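PDB 6NKO: ForH from Streptomyces kaniharaensis, which probably takes part in biosynthesis of the C-nucleoside formycin A and resembles the IMP cyclohydrolase domain of the purine-pathway enzyme PurH. Local coordinates for residues A150-D164 / V184-I197. Residues are numbered along the deposited sequence; the frame is centred on the assembly and turned at random.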
loop_
_atom_site.group_PDB
_atom_site.type_symbol
_atom_site.label_atom_id
_atom_site.label_comp_id
_atom_site.label_asym_id
_atom_site.label_seq_id
_atom_site.Cartn_x
_atom_site.Cartn_y
_atom_site.Cartn_z
ATOM N N ALA A 150 -1.427 -9.023 -0.075
ATOM C CA ALA A 150 -1.171 -10.175 0.782
ATOM C C ALA A 150 -1.818 -11.436 0.223
ATOM O O ALA A 150 -1.218 -12.516 0.257
ATOM C CB ALA A 150 -1.665 -9.894 2.200
ATOM N N LYS A 151 -3.043 -11.321 -0.296
ATOM C CA LYS A 151 -3.689 -12.478 -0.909
ATOM C C LYS A 151 -2.906 -12.962 -2.124
ATOM O O LYS A 151 -2.826 -14.167 -2.382
ATOM C CB LYS A 151 -5.127 -12.132 -1.296
ATOM C CG LYS A 151 -5.847 -13.242 -2.042
ATOM C CD LYS A 151 -7.265 -12.846 -2.404
ATOM C CE LYS A 151 -7.880 -13.845 -3.373
ATOM N NZ LYS A 151 -9.369 -13.835 -3.315
ATOM N N ASN A 152 -2.309 -12.034 -2.870
ATOM C CA ASN A 152 -1.534 -12.362 -4.060
ATOM C C ASN A 152 -0.042 -12.207 -3.780
ATOM O O ASN A 152 0.677 -11.574 -4.560
ATOM C CB ASN A 152 -1.963 -11.458 -5.220
ATOM C CG ASN A 152 -1.719 -12.082 -6.580
ATOM O OD1 ASN A 152 -1.593 -13.300 -6.710
ATOM N ND2 ASN A 152 -1.651 -11.242 -7.607
ATOM N N PHE A 153 0.435 -12.784 -2.671
ATOM C CA PHE A 153 1.788 -12.494 -2.203
ATOM C C PHE A 153 2.872 -13.087 -3.097
ATOM O O PHE A 153 4.023 -12.644 -3.024
ATOM C CB PHE A 153 1.976 -12.972 -0.756
ATOM C CG PHE A 153 1.849 -14.464 -0.570
ATOM C CD1 PHE A 153 2.896 -15.316 -0.892
ATOM C CD2 PHE A 153 0.694 -15.010 -0.037
ATOM C CE1 PHE A 153 2.782 -16.683 -0.714
ATOM C CE2 PHE A 153 0.578 -16.376 0.148
ATOM C CZ PHE A 153 1.622 -17.213 -0.191
ATOM N N GLU A 154 2.544 -14.080 -3.924
ATOM C CA GLU A 154 3.536 -14.614 -4.851
ATOM C C GLU A 154 3.950 -13.591 -5.900
ATOM O O GLU A 154 5.049 -13.698 -6.453
ATOM C CB GLU A 154 3.002 -15.869 -5.539
ATOM C CG GLU A 154 3.004 -17.114 -4.664
ATOM C CD GLU A 154 1.959 -18.126 -5.093
ATOM O OE1 GLU A 154 2.303 -19.054 -5.857
ATOM O OE2 GLU A 154 0.791 -17.990 -4.673
ATOM N N HIS A 155 3.103 -12.598 -6.176
ATOM C CA HIS A 155 3.377 -11.611 -7.208
ATOM C C HIS A 155 3.385 -10.174 -6.707
ATOM O O HIS A 155 3.773 -9.280 -7.466
ATOM C CB HIS A 155 2.355 -11.747 -8.349
ATOM C CG HIS A 155 2.156 -13.159 -8.806
ATOM N ND1 HIS A 155 3.205 -13.981 -9.155
ATOM C CD2 HIS A 155 1.031 -13.898 -8.957
ATOM C CE1 HIS A 155 2.736 -15.164 -9.508
ATOM N NE2 HIS A 155 1.420 -15.141 -9.397
ATOM N N VAL A 156 2.962 -9.920 -5.468
ATOM C CA VAL A 156 3.015 -8.589 -4.870
ATOM C C VAL A 156 3.581 -8.716 -3.465
ATOM O O VAL A 156 3.157 -9.585 -2.696
ATOM C CB VAL A 156 1.632 -7.908 -4.821
ATOM C CG1 VAL A 156 1.797 -6.404 -4.652
ATOM C CG2 VAL A 156 0.813 -8.224 -6.066
ATOM N N ILE A 157 4.527 -7.849 -3.126
ATOM C CA ILE A 157 5.120 -7.818 -1.795
ATOM C C ILE A 157 4.239 -6.940 -0.909
ATOM O O ILE A 157 4.063 -5.752 -1.223
ATOM C CB ILE A 157 6.559 -7.297 -1.825
ATOM C CG1 ILE A 157 7.433 -8.214 -2.683
ATOM C CG2 ILE A 157 7.113 -7.199 -0.413
ATOM C CD1 ILE A 157 8.599 -7.506 -3.341
ATOM N N PRO A 158 3.672 -7.472 0.177
ATOM C CA PRO A 158 2.807 -6.658 1.037
ATOM C C PRO A 158 3.532 -6.143 2.271
ATOM O O PRO A 158 3.843 -6.919 3.178
ATOM C CB PRO A 158 1.686 -7.634 1.419
ATOM C CG PRO A 158 2.293 -9.045 1.199
ATOM C CD PRO A 158 3.673 -8.880 0.597
ATOM N N LEU A 159 3.796 -4.842 2.329
ATOM C CA LEU A 159 4.532 -4.242 3.433
ATOM C C LEU A 159 3.629 -3.295 4.209
ATOM O O LEU A 159 2.865 -2.531 3.611
ATOM C CB LEU A 159 5.763 -3.488 2.933
ATOM C CG LEU A 159 6.958 -4.349 2.526
ATOM C CD1 LEU A 159 7.897 -3.570 1.607
ATOM C CD2 LEU A 159 7.708 -4.884 3.746
ATOM N N SER A 160 3.736 -3.331 5.538
ATOM C CA SER A 160 2.968 -2.448 6.407
ATOM C C SER A 160 3.847 -1.899 7.522
ATOM O O SER A 160 3.951 -0.681 7.697
ATOM C CB SER A 160 1.762 -3.183 7.002
ATOM O OG SER A 160 0.871 -2.277 7.641
ATOM N N ASP A 161 4.472 -2.792 8.276
ATOM C CA ASP A 161 5.320 -2.407 9.399
ATOM C C ASP A 161 6.615 -1.779 8.900
ATOM O O ASP A 161 7.376 -2.440 8.180
ATOM C CB ASP A 161 5.618 -3.634 10.263
ATOM C CG ASP A 161 6.299 -3.283 11.576
ATOM O OD1 ASP A 161 6.449 -2.083 11.879
ATOM O OD2 ASP A 161 6.679 -4.217 12.312
ATOM N N PRO A 162 6.912 -0.525 9.255
ATOM C CA PRO A 162 8.176 0.093 8.818
ATOM C C PRO A 162 9.428 -0.636 9.293
ATOM O O PRO A 162 10.524 -0.307 8.821
ATOM C CB PRO A 162 8.100 1.507 9.411
ATOM C CG PRO A 162 6.634 1.761 9.600
ATOM C CD PRO A 162 6.035 0.430 9.954
ATOM N N ASP A 163 9.309 -1.602 10.204
ATOM C CA ASP A 163 10.459 -2.395 10.618
ATOM C C ASP A 163 10.796 -3.507 9.633
ATOM O O ASP A 163 11.840 -4.151 9.783
ATOM C CB ASP A 163 10.215 -2.992 12.006
ATOM C CG ASP A 163 10.240 -1.945 13.103
ATOM O OD1 ASP A 163 10.976 -0.946 12.957
ATOM O OD2 ASP A 163 9.521 -2.118 14.109
ATOM N N ASP A 164 9.943 -3.746 8.638
ATOM C CA ASP A 164 10.200 -4.740 7.606
ATOM C C ASP A 164 10.810 -4.141 6.346
ATOM O O ASP A 164 11.161 -4.889 5.431
ATOM C CB ASP A 164 8.902 -5.473 7.242
ATOM C CG ASP A 164 8.305 -6.228 8.416
ATOM O OD1 ASP A 164 9.076 -6.802 9.212
ATOM O OD2 ASP A 164 7.062 -6.250 8.539
ATOM N N VAL A 184 9.445 -16.886 -1.625
ATOM C CA VAL A 184 8.062 -17.229 -1.308
ATOM C C VAL A 184 7.852 -17.269 0.201
ATOM O O VAL A 184 6.824 -16.811 0.714
ATOM C CB VAL A 184 7.691 -18.573 -1.965
ATOM C CG1 VAL A 184 6.317 -19.037 -1.510
ATOM C CG2 VAL A 184 7.750 -18.457 -3.481
ATOM N N GLU A 185 8.832 -17.806 0.934
ATOM C CA GLU A 185 8.687 -17.976 2.376
ATOM C C GLU A 185 8.567 -16.634 3.088
ATOM O O GLU A 185 7.779 -16.491 4.030
ATOM C CB GLU A 185 9.872 -18.776 2.922
ATOM C CG GLU A 185 10.216 -20.019 2.101
ATOM C CD GLU A 185 11.236 -19.743 1.006
ATOM O OE1 GLU A 185 10.869 -19.826 -0.186
ATOM O OE2 GLU A 185 12.404 -19.446 1.335
ATOM N N ARG A 186 9.341 -15.636 2.654
ATOM C CA ARG A 186 9.252 -14.317 3.270
ATOM C C ARG A 186 7.961 -13.606 2.880
ATOM O O ARG A 186 7.414 -12.834 3.676
ATOM C CB ARG A 186 10.471 -13.476 2.886
ATOM C CG ARG A 186 10.463 -12.052 3.428
ATOM C CD ARG A 186 10.699 -12.018 4.933
ATOM N NE ARG A 186 10.820 -10.650 5.433
ATOM C CZ ARG A 186 10.350 -10.235 6.606
ATOM N NH1 ARG A 186 9.723 -11.082 7.411
ATOM N NH2 ARG A 186 10.507 -8.969 6.974
ATOM N N ARG A 187 7.451 -13.869 1.674
ATOM C CA ARG A 187 6.233 -13.205 1.224
ATOM C C ARG A 187 5.018 -13.662 2.025
ATOM O O ARG A 187 4.154 -12.848 2.371
ATOM C CB ARG A 187 6.026 -13.459 -0.270
ATOM C CG ARG A 187 6.941 -12.635 -1.164
ATOM C CD ARG A 187 7.174 -13.303 -2.511
ATOM N NE ARG A 187 7.979 -12.462 -3.393
ATOM C CZ ARG A 187 7.491 -11.471 -4.133
ATOM N NH1 ARG A 187 6.194 -11.195 -4.104
ATOM N NH2 ARG A 187 8.299 -10.755 -4.905
ATOM N N LEU A 188 4.935 -14.958 2.334
ATOM C CA LEU A 188 3.800 -15.458 3.102
ATOM C C LEU A 188 3.823 -14.927 4.531
ATOM O O LEU A 188 2.770 -14.616 5.100
ATOM C CB LEU A 188 3.789 -16.988 3.091
ATOM C CG LEU A 188 3.006 -17.702 4.196
ATOM C CD1 LEU A 188 1.506 -17.487 4.037
ATOM C CD2 LEU A 188 3.336 -19.186 4.200
ATOM N N ALA A 189 5.013 -14.811 5.125
ATOM C CA ALA A 189 5.114 -14.240 6.465
ATOM C C ALA A 189 4.651 -12.789 6.480
ATOM O O ALA A 189 3.971 -12.356 7.418
ATOM C CB ALA A 189 6.550 -14.353 6.981
ATOM N N LEU A 190 5.013 -12.020 5.449
ATOM C CA LEU A 190 4.530 -10.648 5.350
ATOM C C LEU A 190 3.037 -10.606 5.053
ATOM O O LEU A 190 2.337 -9.702 5.525
ATOM C CB LEU A 190 5.304 -9.893 4.269
ATOM C CG LEU A 190 6.743 -9.488 4.593
ATOM C CD1 LEU A 190 7.453 -8.993 3.341
ATOM C CD2 LEU A 190 6.779 -8.431 5.689
ATOM N N ALA A 191 2.537 -11.575 4.283
ATOM C CA ALA A 191 1.117 -11.598 3.951
ATOM C C ALA A 191 0.273 -11.884 5.185
ATOM O O ALA A 191 -0.740 -11.217 5.425
ATOM C CB ALA A 191 0.852 -12.632 2.856
ATOM N N GLU A 192 0.680 -12.874 5.983
ATOM C CA GLU A 192 -0.022 -13.156 7.231
ATOM C C GLU A 192 0.032 -11.962 8.173
ATOM O O GLU A 192 -0.954 -11.646 8.850
ATOM C CB GLU A 192 0.581 -14.388 7.902
ATOM C CG GLU A 192 -0.002 -14.677 9.272
ATOM C CD GLU A 192 1.050 -15.077 10.281
ATOM O OE1 GLU A 192 1.080 -16.265 10.667
ATOM O OE2 GLU A 192 1.843 -14.204 10.694
ATOM N N LYS A 193 1.179 -11.287 8.229
ATOM C CA LYS A 193 1.304 -10.104 9.072
ATOM C C LYS A 193 0.398 -8.981 8.579
ATOM O O LYS A 193 -0.181 -8.243 9.386
ATOM C CB LYS A 193 2.763 -9.652 9.109
ATOM C CG LYS A 193 3.037 -8.475 10.018
ATOM C CD LYS A 193 4.515 -8.120 10.008
ATOM C CE LYS A 193 4.848 -7.125 11.102
ATOM N NZ LYS A 193 6.310 -6.853 11.168
ATOM N N ALA A 194 0.255 -8.846 7.258
ATOM C CA ALA A 194 -0.588 -7.792 6.701
ATOM C C ALA A 194 -2.047 -7.985 7.101
ATOM O O ALA A 194 -2.717 -7.038 7.529
ATOM C CB ALA A 194 -0.443 -7.754 5.179
ATOM N N PHE A 195 -2.556 -9.214 6.966
ATOM C CA PHE A 195 -3.927 -9.495 7.384
ATOM C C PHE A 195 -4.103 -9.308 8.883
ATOM O O PHE A 195 -5.178 -8.894 9.335
ATOM C CB PHE A 195 -4.324 -10.916 6.975
ATOM C CG PHE A 195 -4.766 -11.030 5.543
ATOM C CD1 PHE A 195 -5.954 -10.451 5.124
ATOM C CD2 PHE A 195 -3.992 -11.711 4.616
ATOM C CE1 PHE A 195 -6.363 -10.549 3.805
ATOM C CE2 PHE A 195 -4.395 -11.813 3.296
ATOM C CZ PHE A 195 -5.582 -11.231 2.889
ATOM N N ARG A 196 -3.062 -9.602 9.666
ATOM C CA ARG A 196 -3.132 -9.404 11.110
ATOM C C ARG A 196 -3.232 -7.925 11.457
ATOM O O ARG A 196 -4.046 -7.527 12.299
ATOM C CB ARG A 196 -1.909 -10.033 11.778
ATOM C CG ARG A 196 -2.107 -10.410 13.232
ATOM C CD ARG A 196 -0.937 -11.239 13.743
ATOM N NE ARG A 196 -0.742 -12.454 12.957
ATOM C CZ ARG A 196 -1.337 -13.615 13.217
ATOM N NH1 ARG A 196 -2.168 -13.721 14.244
ATOM N NH2 ARG A 196 -1.103 -14.670 12.453
ATOM N N ILE A 197 -2.409 -7.094 10.815
ATOM C CA ILE A 197 -2.460 -5.656 11.061
ATOM C C ILE A 197 -3.809 -5.091 10.630
ATOM O O ILE A 197 -4.395 -4.246 11.317
ATOM C CB ILE A 197 -1.286 -4.957 10.346
ATOM C CG1 ILE A 197 0.023 -5.210 11.098
ATOM C CG2 ILE A 197 -1.541 -3.464 10.207
ATOM C CD1 ILE A 197 1.245 -5.195 10.210
HETATM O O HOH W 1 6.421 -8.764 -5.962
HETATM O O HOH W 2 3.315 -6.861 5.790
#
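Residues 184-197, the first half of helix 184-212, pack against edge strand 157-159 of the parallel sheet and the end of helix 141-151, their axis passing 7.6 Å from the strand at 43° to it. This is consistent with the Rossmann-like alpha/beta fold of MGS-like domains, whose sheet is flanked by helices. The two backbones come nearest at Ala150 and Ala191, whose CA atoms are 4.2 Å apart, and Phe195 brings CE2 obliquely to the Ala150 methyl. The Phe153 ring lies on the helix backbone, with Leu188 CA 4.1 Å from its centroid and 9° off the normal, a CH-pi contact; chi1 of 63°, which places CG between N and C, turns the ring onto that surface. Arg187 extends from CG to NE along the turn after helix 141-151 and donates a fairly straight bond from NH1 to Phe153 O (2.8 Å). Ile157 CG1 covers one face of its guanidinium, while NE and NH2 bond to the carbonyls of Val182 and Pro179, so that hydrogen bonds from all three nitrogens fix its rotation. Further along, Pro158 CG packs on Ala191, and Leu190 CD1 meets Leu159 CD2 and Ile157 CG2; a water bridges Pro158 O and Leu190 O. Beyond the strand, Asp161, Asp164, Arg186 and Lys193 form a salt-bridge network: extended Lys193 sets NZ 2.9 Å from Asp161 OD2 on the anti lone pair and 2.8 Å from Asp164 OD2 on the syn side. Arg186 NH2 bonds weakly to Asp164 OD1, its NE being paired with Asp167. An apolar seam thus joins helix to sheet edge between two polar grips, and the paired acids probably favour a charged Lys193.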